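Local coordinates for protein KLLA0C04147p (Kluyveromyces lactis, PDB 5H2D) that binds ergosterol in the pocket of its C-terminal OSBP-related (ORD) domain and probably transfers sterol between membranes, at residues R75-E81 with S112-R116; S95-L99 with T233-C237; F129-R133 with F333-L337. All blocks are in the same frame, centred on the assembly; numbering follows the deposited sequence.

Interaction 1 (R75-E81 with S112-R116); sequences RVAEDLE and STVKR. With ERG (ergosterol), chain B.
Glu78 and Arg116 meet end-on across this contact. NH1 of Arg116 lies 2.9 Å from OE1 of Glu78, and NH2 of Arg116 lies 2.9 Å from OE2 of Glu78. Both oxygens use their syn lone pairs, and the carboxylate and guanidinium planes are only 9° apart. Glu78 reaches out with its chain extended beyond CG. NH1 of Arg116 also bonds to O of Ser112, which lies out of the guanidinium plane. The chain of Arg75 bends at chi2 and chi3, and the bends lay its guanidinium flat on that of Arg116. The centres are 3.6 Å apart and the planes 20° apart. NE of Arg75 forms a salt bridge to OE2 of Glu78 at 3.2 Å. Glu68 pairs with both arginines, so two carboxylates probably offset the stacked positive charges. This is the tightly packed part of the contact.

The rest is looser and runs through water. One water accepts from NE of Arg75 and donates to OG of Ser112. Two others link the same guanidinium to the type II beta turn from Thr113 to Arg116. Another bridges O of Glu78, OE1 of Glu81 and OG of Ser112. OE1 of Glu81, a partly exposed residue, is 3.8 Å from CB of Ser112, and OE2 bonds to Asn321.

Arg75 also reaches the ligand, with NH1 3.7 Å from C18 of ergosterol. Asp79 OD1 is 3.1 Å from the sterol O1. Arg75, Asp79 and Arg116 all line the ergosterol pocket, and the salt-bridge network forms part of the wall of this ORD sterol-binding site.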
loop_
_atom_site.group_PDB
_atom_site.type_symbol
_atom_site.label_atom_id
_atom_site.label_comp_id
_atom_site.label_asym_id
_atom_site.label_seq_id
_atom_site.Cartn_x
_atom_site.Cartn_y
_atom_site.Cartn_z
ATOM N N ARG A 75 -2.148 -5.026 2.915
ATOM C CA ARG A 75 -0.770 -4.545 2.860
ATOM C C ARG A 75 -0.648 -3.344 1.939
ATOM O O ARG A 75 0.128 -2.421 2.215
ATOM C CB ARG A 75 0.174 -5.654 2.387
ATOM C CG ARG A 75 0.286 -6.820 3.344
ATOM C CD ARG A 75 0.658 -6.395 4.767
ATOM N NE ARG A 75 2.013 -5.848 4.849
ATOM C CZ ARG A 75 3.105 -6.573 5.097
ATOM N NH1 ARG A 75 3.005 -7.881 5.325
ATOM N NH2 ARG A 75 4.284 -5.972 5.137
ATOM N N VAL A 76 -1.387 -3.342 0.827
ATOM C CA VAL A 76 -1.352 -2.189 -0.071
ATOM C C VAL A 76 -1.968 -0.960 0.591
ATOM O O VAL A 76 -1.508 0.167 0.367
ATOM C CB VAL A 76 -2.045 -2.540 -1.398
ATOM C CG1 VAL A 76 -2.197 -1.304 -2.256
ATOM C CG2 VAL A 76 -1.231 -3.618 -2.141
ATOM N N ALA A 77 -2.985 -1.146 1.441
ATOM C CA ALA A 77 -3.533 -0.014 2.183
ATOM C C ALA A 77 -2.530 0.593 3.157
ATOM O O ALA A 77 -2.691 1.755 3.550
ATOM C CB ALA A 77 -4.796 -0.440 2.939
ATOM N N GLU A 78 -1.498 -0.158 3.565
ATOM C CA GLU A 78 -0.476 0.425 4.423
ATOM C C GLU A 78 0.337 1.510 3.717
ATOM O O GLU A 78 1.112 2.203 4.385
ATOM C CB GLU A 78 0.432 -0.687 4.977
ATOM C CG GLU A 78 -0.340 -1.635 5.916
ATOM C CD GLU A 78 0.526 -2.693 6.601
ATOM O OE1 GLU A 78 1.529 -2.341 7.265
ATOM O OE2 GLU A 78 0.179 -3.892 6.507
ATOM N N ASP A 79 0.168 1.683 2.398
ATOM C CA ASP A 79 0.693 2.870 1.720
ATOM C C ASP A 79 0.225 4.141 2.405
ATOM O O ASP A 79 0.896 5.182 2.331
ATOM C CB ASP A 79 0.217 2.962 0.264
ATOM C CG ASP A 79 0.872 1.977 -0.676
ATOM O OD1 ASP A 79 1.905 1.351 -0.334
ATOM O OD2 ASP A 79 0.307 1.845 -1.794
ATOM N N LEU A 80 -0.929 4.080 3.058
ATOM C CA LEU A 80 -1.593 5.272 3.575
ATOM C C LEU A 80 -1.228 5.604 5.012
ATOM O O LEU A 80 -1.787 6.563 5.563
ATOM C CB LEU A 80 -3.111 5.089 3.471
ATOM C CG LEU A 80 -3.600 4.817 2.050
ATOM C CD1 LEU A 80 -5.111 4.702 2.035
ATOM C CD2 LEU A 80 -3.111 5.922 1.105
ATOM N N GLU A 81 -0.319 4.848 5.643
ATOM C CA GLU A 81 -0.079 5.038 7.071
ATOM C C GLU A 81 0.299 6.481 7.387
ATOM O O GLU A 81 -0.144 7.037 8.399
ATOM C CB GLU A 81 1.017 4.089 7.568
ATOM C CG GLU A 81 1.288 4.242 9.052
ATOM C CD GLU A 81 2.244 3.178 9.602
ATOM O OE1 GLU A 81 2.640 2.260 8.851
ATOM O OE2 GLU A 81 2.610 3.260 10.791
ATOM N N SER A 112 7.010 -0.184 7.891
ATOM C CA SER A 112 6.081 -1.202 8.362
ATOM C C SER A 112 6.404 -2.597 7.844
ATOM O O SER A 112 5.828 -3.558 8.353
ATOM C CB SER A 112 4.650 -0.841 7.954
ATOM O OG SER A 112 4.541 -0.772 6.545
ATOM N N THR A 113 7.308 -2.733 6.870
ATOM C CA THR A 113 7.637 -4.062 6.344
ATOM C C THR A 113 8.657 -4.798 7.209
ATOM O O THR A 113 8.755 -6.030 7.126
ATOM C CB THR A 113 8.156 -3.975 4.896
ATOM O OG1 THR A 113 9.430 -3.316 4.840
ATOM C CG2 THR A 113 7.172 -3.232 4.004
ATOM N N VAL A 114 9.392 -4.083 8.055
ATOM C CA VAL A 114 10.403 -4.725 8.886
ATOM C C VAL A 114 9.743 -5.669 9.884
ATOM O O VAL A 114 8.645 -5.409 10.393
ATOM C CB VAL A 114 11.242 -3.649 9.595
ATOM C CG1 VAL A 114 12.291 -4.293 10.476
ATOM C CG2 VAL A 114 11.899 -2.759 8.558
ATOM N N LYS A 115 10.423 -6.779 10.173
ATOM C CA LYS A 115 10.036 -7.764 11.185
ATOM C C LYS A 115 8.767 -8.531 10.837
ATOM O O LYS A 115 8.204 -9.200 11.707
ATOM C CB LYS A 115 9.864 -7.124 12.570
ATOM C CG LYS A 115 11.180 -6.629 13.165
ATOM C CD LYS A 115 11.037 -6.362 14.656
ATOM C CE LYS A 115 10.206 -5.117 14.931
ATOM N NZ LYS A 115 10.986 -3.839 14.833
ATOM N N ARG A 116 8.299 -8.464 9.596
ATOM C CA ARG A 116 7.152 -9.259 9.156
ATOM C C ARG A 116 7.587 -10.145 7.990
ATOM O O ARG A 116 7.234 -9.923 6.834
ATOM C CB ARG A 116 5.972 -8.337 8.797
ATOM C CG ARG A 116 5.379 -7.665 10.033
ATOM C CD ARG A 116 4.701 -6.365 9.647
ATOM N NE ARG A 116 3.412 -6.630 9.023
ATOM C CZ ARG A 116 2.599 -5.678 8.591
ATOM N NH1 ARG A 116 2.956 -4.391 8.702
ATOM N NH2 ARG A 116 1.430 -6.012 8.052
HETATM C C1 ERG B . 5.647 -3.721 0.041
HETATM C C2 ERG B . 4.850 -2.419 -0.006
HETATM C C3 ERG B . 3.902 -2.514 -1.172
HETATM C C4 ERG B . 2.959 -3.705 -0.996
HETATM C C5 ERG B . 3.663 -4.929 -0.738
HETATM C C6 ERG B . 3.123 -6.123 -1.195
HETATM C C7 ERG B . 3.705 -7.373 -0.931
HETATM C C8 ERG B . 4.873 -7.470 -0.168
HETATM C C9 ERG B . 5.576 -6.266 0.132
HETATM C C10 ERG B . 4.747 -4.956 0.179
HETATM C C11 ERG B . 6.571 -6.384 1.365
HETATM C C12 ERG B . 7.298 -7.731 1.425
HETATM C C13 ERG B . 6.237 -8.851 1.387
HETATM C C14 ERG B . 5.570 -8.729 -0.001
HETATM C C15 ERG B . 4.751 -10.001 -0.067
HETATM C C16 ERG B . 5.650 -11.067 0.623
HETATM C C17 ERG B . 6.827 -10.257 1.235
HETATM C C18 ERG B . 5.245 -8.780 2.569
HETATM C C19 ERG B . 4.032 -4.923 1.559
HETATM C C20 ERG B . 7.337 -10.983 2.501
HETATM C C21 ERG B . 8.443 -10.245 3.245
HETATM C C22 ERG B . 7.873 -12.327 2.023
HETATM C C23 ERG B . 7.194 -13.599 2.422
HETATM C C24 ERG B . 7.730 -14.933 1.903
HETATM C C25 ERG B . 7.693 -15.951 3.051
HETATM C C26 ERG B . 8.604 -15.446 4.175
HETATM C C27 ERG B . 8.205 -17.336 2.624
HETATM C C28 ERG B . 6.827 -15.350 0.759
HETATM O O1 ERG B . 3.129 -1.268 -1.308
HETATM O O HOH W 1 6.857 -7.340 5.508
HETATM O O HOH W 2 3.340 -3.258 5.051
HETATM O O HOH W 3 4.587 -9.943 5.914
HETATM O O HOH W 4 3.139 1.661 6.220
#

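Interaction 2 (S95-L99 with T233-C237); sequences STLRL and TGDYC
The first turn of helix 95-108 lies beside the start of strand 236-241, with the CA atoms of Thr96 and Asp235 6.4 Å apart. Asp235 is the main polar partner on the strand side. OD2 of Asp235 accepts from OG of Ser95 at 2.7 Å, on the syn side and 15° out of the carboxylate plane. Ser95 holds OG between its backbone N and carbonyl carbon (chi1 64°), which turns the hydroxyl to the carboxylate. The same OD2 takes a water that also donates to O of Ser95. Thr233 OG1 adds a weak bond to OD2. OG1 of Thr233 also accepts from N of Asp235 at 2.8 Å, forming an ST turn that spans the cis peptide between Thr233 and Gly234.

Methyl groups pack round this site. Thr96 crosses Asp235 at about a right angle and brings CG2 to within 3.6 Å of OD1 of Asp235. Its own hydroxyl bonds to Asp94 and Trp267. CG2 of Thr233 touches CB of Ser95 at 4.0 Å.

Leu99 lies one turn further along the helix. Its CD2 methyl rests on the strand backbone, 3.4 Å from N of Tyr236. CD2 of Leu99 also meets CB of Asp235 at 3.6 Å and CB of Cys237 at 4.0 Å. Ile228 and Tyr201 of neighbouring strands touch Leu99 too.

The contact joins the helix to the beta-strands well away from the sterol, as structural packing. Its chemistry is divided: a carboxylate oxygen gripped by serine, water and, weakly, threonine ties the start of the helix to the loop before the strand, while a leucine methyl packs against the strand itself.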
loop_
_atom_site.group_PDB
_atom_site.type_symbol
_atom_site.label_atom_id
_atom_site.label_comp_id
_atom_site.label_asym_id
_atom_site.label_seq_id
_atom_site.Cartn_x
_atom_site.Cartn_y
_atom_site.Cartn_z
ATOM N N SER A 95 5.938 23.980 -6.342
ATOM C CA SER A 95 5.663 22.632 -6.839
ATOM C C SER A 95 6.785 21.656 -6.506
ATOM O O SER A 95 6.520 20.465 -6.299
ATOM C CB SER A 95 5.412 22.652 -8.348
ATOM O OG SER A 95 6.563 23.059 -9.070
ATOM N N THR A 96 8.041 22.129 -6.449
ATOM C CA THR A 96 9.144 21.220 -6.138
ATOM C C THR A 96 9.111 20.776 -4.682
ATOM O O THR A 96 9.570 19.671 -4.368
ATOM C CB THR A 96 10.498 21.861 -6.459
ATOM O OG1 THR A 96 10.764 22.943 -5.552
ATOM C CG2 THR A 96 10.513 22.367 -7.890
ATOM N N LEU A 97 8.589 21.620 -3.787
ATOM C CA LEU A 97 8.401 21.239 -2.391
ATOM C C LEU A 97 7.206 20.305 -2.228
ATOM O O LEU A 97 7.250 19.383 -1.403
ATOM C CB LEU A 97 8.246 22.491 -1.520
ATOM C CG LEU A 97 8.052 22.322 -0.007
ATOM C CD1 LEU A 97 9.201 21.551 0.620
ATOM C CD2 LEU A 97 7.884 23.674 0.686
ATOM N N ARG A 98 6.149 20.503 -3.012
ATOM C CA ARG A 98 5.110 19.478 -3.067
ATOM C C ARG A 98 5.711 18.136 -3.467
ATOM O O ARG A 98 5.408 17.103 -2.856
ATOM C CB ARG A 98 4.000 19.885 -4.035
ATOM C CG ARG A 98 3.329 21.196 -3.661
ATOM C CD ARG A 98 1.917 21.320 -4.233
ATOM N NE ARG A 98 1.912 21.503 -5.685
ATOM C CZ ARG A 98 2.041 22.686 -6.281
ATOM N NH1 ARG A 98 2.031 22.773 -7.605
ATOM N NH2 ARG A 98 2.198 23.777 -5.544
ATOM N N LEU A 99 6.581 18.133 -4.479
ATOM C CA LEU A 99 7.192 16.885 -4.925
ATOM C C LEU A 99 8.060 16.267 -3.833
ATOM O O LEU A 99 8.076 15.046 -3.665
ATOM C CB LEU A 99 8.003 17.114 -6.200
ATOM C CG LEU A 99 8.698 15.893 -6.797
ATOM C CD1 LEU A 99 7.738 14.688 -6.885
ATOM C CD2 LEU A 99 9.308 16.179 -8.163
ATOM N N THR A 233 4.185 19.832 -14.476
ATOM C CA THR A 233 5.075 20.992 -14.279
ATOM C C THR A 233 6.385 21.159 -15.107
ATOM O O THR A 233 6.675 22.291 -15.491
ATOM C CB THR A 233 5.448 21.140 -12.780
ATOM O OG1 THR A 233 5.924 19.899 -12.245
ATOM C CG2 THR A 233 4.237 21.625 -11.986
ATOM N N GLY A 234 7.200 20.141 -15.389
ATOM C CA GLY A 234 7.142 18.793 -14.866
ATOM C C GLY A 234 8.435 18.483 -14.101
ATOM O O GLY A 234 9.456 18.037 -14.645
ATOM N N ASP A 235 8.379 18.771 -12.811
ATOM C CA ASP A 235 9.429 18.404 -11.876
ATOM C C ASP A 235 9.595 16.881 -11.819
ATOM O O ASP A 235 8.726 16.115 -12.246
ATOM C CB ASP A 235 9.080 18.957 -10.499
ATOM C CG ASP A 235 8.650 20.410 -10.551
ATOM O OD1 ASP A 235 9.390 21.212 -11.156
ATOM O OD2 ASP A 235 7.582 20.759 -10.000
ATOM N N TYR A 236 10.735 16.433 -11.292
ATOM C CA TYR A 236 10.945 14.997 -11.142
ATOM C C TYR A 236 11.877 14.737 -9.968
ATOM O O TYR A 236 12.634 15.609 -9.539
ATOM C CB TYR A 236 11.499 14.353 -12.423
ATOM C CG TYR A 236 12.828 14.924 -12.890
ATOM C CD1 TYR A 236 12.874 16.106 -13.621
ATOM C CD2 TYR A 236 14.025 14.283 -12.604
ATOM C CE1 TYR A 236 14.083 16.640 -14.052
ATOM C CE2 TYR A 236 15.237 14.807 -13.035
ATOM C CZ TYR A 236 15.256 15.986 -13.753
ATOM O OH TYR A 236 16.460 16.512 -14.179
ATOM N N CYS A 237 11.807 13.513 -9.447
ATOM C CA CYS A 237 12.566 13.148 -8.260
ATOM C C CYS A 237 13.147 11.757 -8.450
ATOM O O CYS A 237 12.447 10.851 -8.907
ATOM C CB CYS A 237 11.673 13.197 -7.005
ATOM S SG CYS A 237 12.431 12.512 -5.513
HETATM O O HOH W 5 6.168 18.852 -8.729
#

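Interaction 3 (F129-R133 with F333-L337); sequences FEYSR and FAVTL
Tyr131 points from its strand into helix 333-337, and Leu337 lies over one face of its ring. The CD2 methyl of Leu337 sits above the ring centre, 3.6 Å from the centroid and 12° off the ring normal. This is a CH-pi contact, and the two side chains cross at about a right angle. Tyr131 has CG anti to the backbone N (chi1 -178°), which carries the ring across to the helix.

Phe333 approaches the same tyrosine at a slant. The two ring planes are 76° apart and the centroids 5.7 Å apart. CZ of Phe333 meets CE2 of Tyr131 at 3.9 Å.

The phenol oxygen is held from two directions. OH of Tyr131 donates to OG1 of Thr336 at 2.7 Å and accepts from NH1 of Arg133 at 3.0 Å. OG1 of Thr336 donates in turn to O of Phe333, in the carbonyl plane. The result is a chain of hydrogen bonds from Arg133 to the helix backbone. Both hydroxyls act as donor and acceptor, which probably fixes their rotation.

In the fold, strand 128-133 stands at the beginning of the run of antiparallel strands of the ORD domain, paired with strand 138-146. Helix 332-337 follows the last strand of that run, so the contact packs its first strand on a helix beyond its last. Helix 72-77 adjoins the same place, with Gln74 touching both Phe129 and Leu337.

Arg133 curls back through bends at chi2 and chi3. Its NH1 also lies at the edge of the Phe333 ring, 3.7 Å from CE1 of Phe333. NH2 pairs with Asp135. At the other end of the segment, Phe129 turns its ring edge to the backbone of Leu337, with CE1 3.2 Å from the Leu337 O. Its CZ packs on CB of Leu337.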
loop_
_atom_site.group_PDB
_atom_site.type_symbol
_atom_site.label_atom_id
_atom_site.label_comp_id
_atom_site.label_asym_id
_atom_site.label_seq_id
_atom_site.Cartn_x
_atom_site.Cartn_y
_atom_site.Cartn_z
ATOM N N PHE A 129 -11.631 -4.791 -0.452
ATOM C CA PHE A 129 -11.344 -4.264 0.872
ATOM C C PHE A 129 -11.563 -2.759 0.847
ATOM O O PHE A 129 -11.033 -2.061 -0.019
ATOM C CB PHE A 129 -9.914 -4.612 1.338
ATOM C CG PHE A 129 -9.532 -3.959 2.660
ATOM C CD1 PHE A 129 -10.170 -4.328 3.837
ATOM C CD2 PHE A 129 -8.551 -2.975 2.720
ATOM C CE1 PHE A 129 -9.846 -3.719 5.038
ATOM C CE2 PHE A 129 -8.218 -2.372 3.928
ATOM C CZ PHE A 129 -8.872 -2.748 5.085
ATOM N N GLU A 130 -12.371 -2.271 1.782
ATOM C CA GLU A 130 -12.597 -0.843 1.936
ATOM C C GLU A 130 -12.031 -0.372 3.264
ATOM O O GLU A 130 -11.947 -1.140 4.229
ATOM C CB GLU A 130 -14.087 -0.514 1.886
ATOM C CG GLU A 130 -14.880 -1.225 2.967
ATOM C CD GLU A 130 -16.230 -0.555 3.224
ATOM O OE1 GLU A 130 -16.305 0.238 4.189
ATOM O OE2 GLU A 130 -17.179 -0.812 2.439
ATOM N N TYR A 131 -11.634 0.897 3.308
ATOM C CA TYR A 131 -11.128 1.485 4.548
ATOM C C TYR A 131 -11.253 2.997 4.432
ATOM O O TYR A 131 -10.596 3.614 3.585
ATOM C CB TYR A 131 -9.679 1.060 4.791
ATOM C CG TYR A 131 -9.009 1.543 6.058
ATOM C CD1 TYR A 131 -9.207 0.877 7.264
ATOM C CD2 TYR A 131 -8.120 2.614 6.034
ATOM C CE1 TYR A 131 -8.564 1.290 8.425
ATOM C CE2 TYR A 131 -7.463 3.032 7.190
ATOM C CZ TYR A 131 -7.691 2.367 8.374
ATOM O OH TYR A 131 -7.037 2.772 9.507
ATOM N N SER A 132 -12.100 3.591 5.268
ATOM C CA SER A 132 -12.241 5.038 5.292
ATOM C C SER A 132 -11.809 5.565 6.648
ATOM O O SER A 132 -11.924 4.880 7.671
ATOM C CB SER A 132 -13.682 5.457 4.998
ATOM O OG SER A 132 -14.067 5.045 3.699
ATOM N N ARG A 133 -11.290 6.794 6.649
ATOM C CA ARG A 133 -10.821 7.431 7.876
ATOM C C ARG A 133 -11.528 8.772 7.994
ATOM O O ARG A 133 -11.084 9.774 7.417
ATOM C CB ARG A 133 -9.304 7.576 7.874
ATOM C CG ARG A 133 -8.565 6.253 8.133
ATOM C CD ARG A 133 -8.718 5.768 9.561
ATOM N NE ARG A 133 -8.041 6.677 10.481
ATOM C CZ ARG A 133 -6.815 6.504 10.957
ATOM N NH1 ARG A 133 -6.106 5.428 10.629
ATOM N NH2 ARG A 133 -6.291 7.411 11.772
ATOM N N PHE A 333 -1.086 0.710 12.826
ATOM C CA PHE A 333 -1.944 0.981 11.681
ATOM C C PHE A 333 -2.480 -0.317 11.094
ATOM O O PHE A 333 -3.669 -0.416 10.773
ATOM C CB PHE A 333 -1.185 1.774 10.620
ATOM C CG PHE A 333 -2.039 2.205 9.460
ATOM C CD1 PHE A 333 -2.894 3.298 9.569
ATOM C CD2 PHE A 333 -1.968 1.539 8.239
ATOM C CE1 PHE A 333 -3.669 3.695 8.501
ATOM C CE2 PHE A 333 -2.749 1.935 7.175
ATOM C CZ PHE A 333 -3.589 3.020 7.296
ATOM N N ALA A 334 -1.618 -1.329 10.957
ATOM C CA ALA A 334 -2.078 -2.583 10.375
ATOM C C ALA A 334 -3.145 -3.238 11.238
ATOM O O ALA A 334 -4.058 -3.871 10.710
ATOM C CB ALA A 334 -0.901 -3.540 10.154
ATOM N N VAL A 335 -3.050 -3.088 12.564
ATOM C CA VAL A 335 -4.070 -3.638 13.452
ATOM C C VAL A 335 -5.448 -3.062 13.149
ATOM O O VAL A 335 -6.471 -3.743 13.345
ATOM C CB VAL A 335 -3.653 -3.403 14.920
ATOM C CG1 VAL A 335 -4.839 -3.653 15.870
ATOM C CG2 VAL A 335 -2.517 -4.344 15.292
ATOM N N THR A 336 -5.516 -1.828 12.626
ATOM C CA THR A 336 -6.832 -1.244 12.359
ATOM C C THR A 336 -7.519 -1.830 11.127
ATOM O O THR A 336 -8.735 -1.660 10.975
ATOM C CB THR A 336 -6.758 0.282 12.174
ATOM O OG1 THR A 336 -6.169 0.607 10.900
ATOM C CG2 THR A 336 -5.988 0.949 13.310
ATOM N N LEU A 337 -6.785 -2.520 10.249
ATOM C CA LEU A 337 -7.286 -2.742 8.899
ATOM C C LEU A 337 -8.290 -3.885 8.829
ATOM O O LEU A 337 -9.334 -3.756 8.178
ATOM C CB LEU A 337 -6.117 -3.024 7.953
ATOM C CG LEU A 337 -5.187 -1.834 7.728
ATOM C CD1 LEU A 337 -3.963 -2.245 6.909
ATOM C CD2 LEU A 337 -5.910 -0.686 7.053
#

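All three contacts lie in the ORD domain. Interactions 1 and 3 are neighbours, with centres about 11 Å apart. They touch where Ala77, Glu78 and Glu81 pack on helix 332-337, so the salt-bridged pocket wall is backed by the helix that also packs on strand 128-133. Interaction 2 is more remote, its centre about 25 Å from interaction 1 and about 30 Å from interaction 3. Along the chain, interaction 1 closes before interaction 3 opens. Interaction 2 crosses both, since its helix lies between the segments of interaction 1 and its strand between those of interaction 3. Interactions 1 and 3 thus lie by the sterol site, while interaction 2 joins a helix to strands farther off.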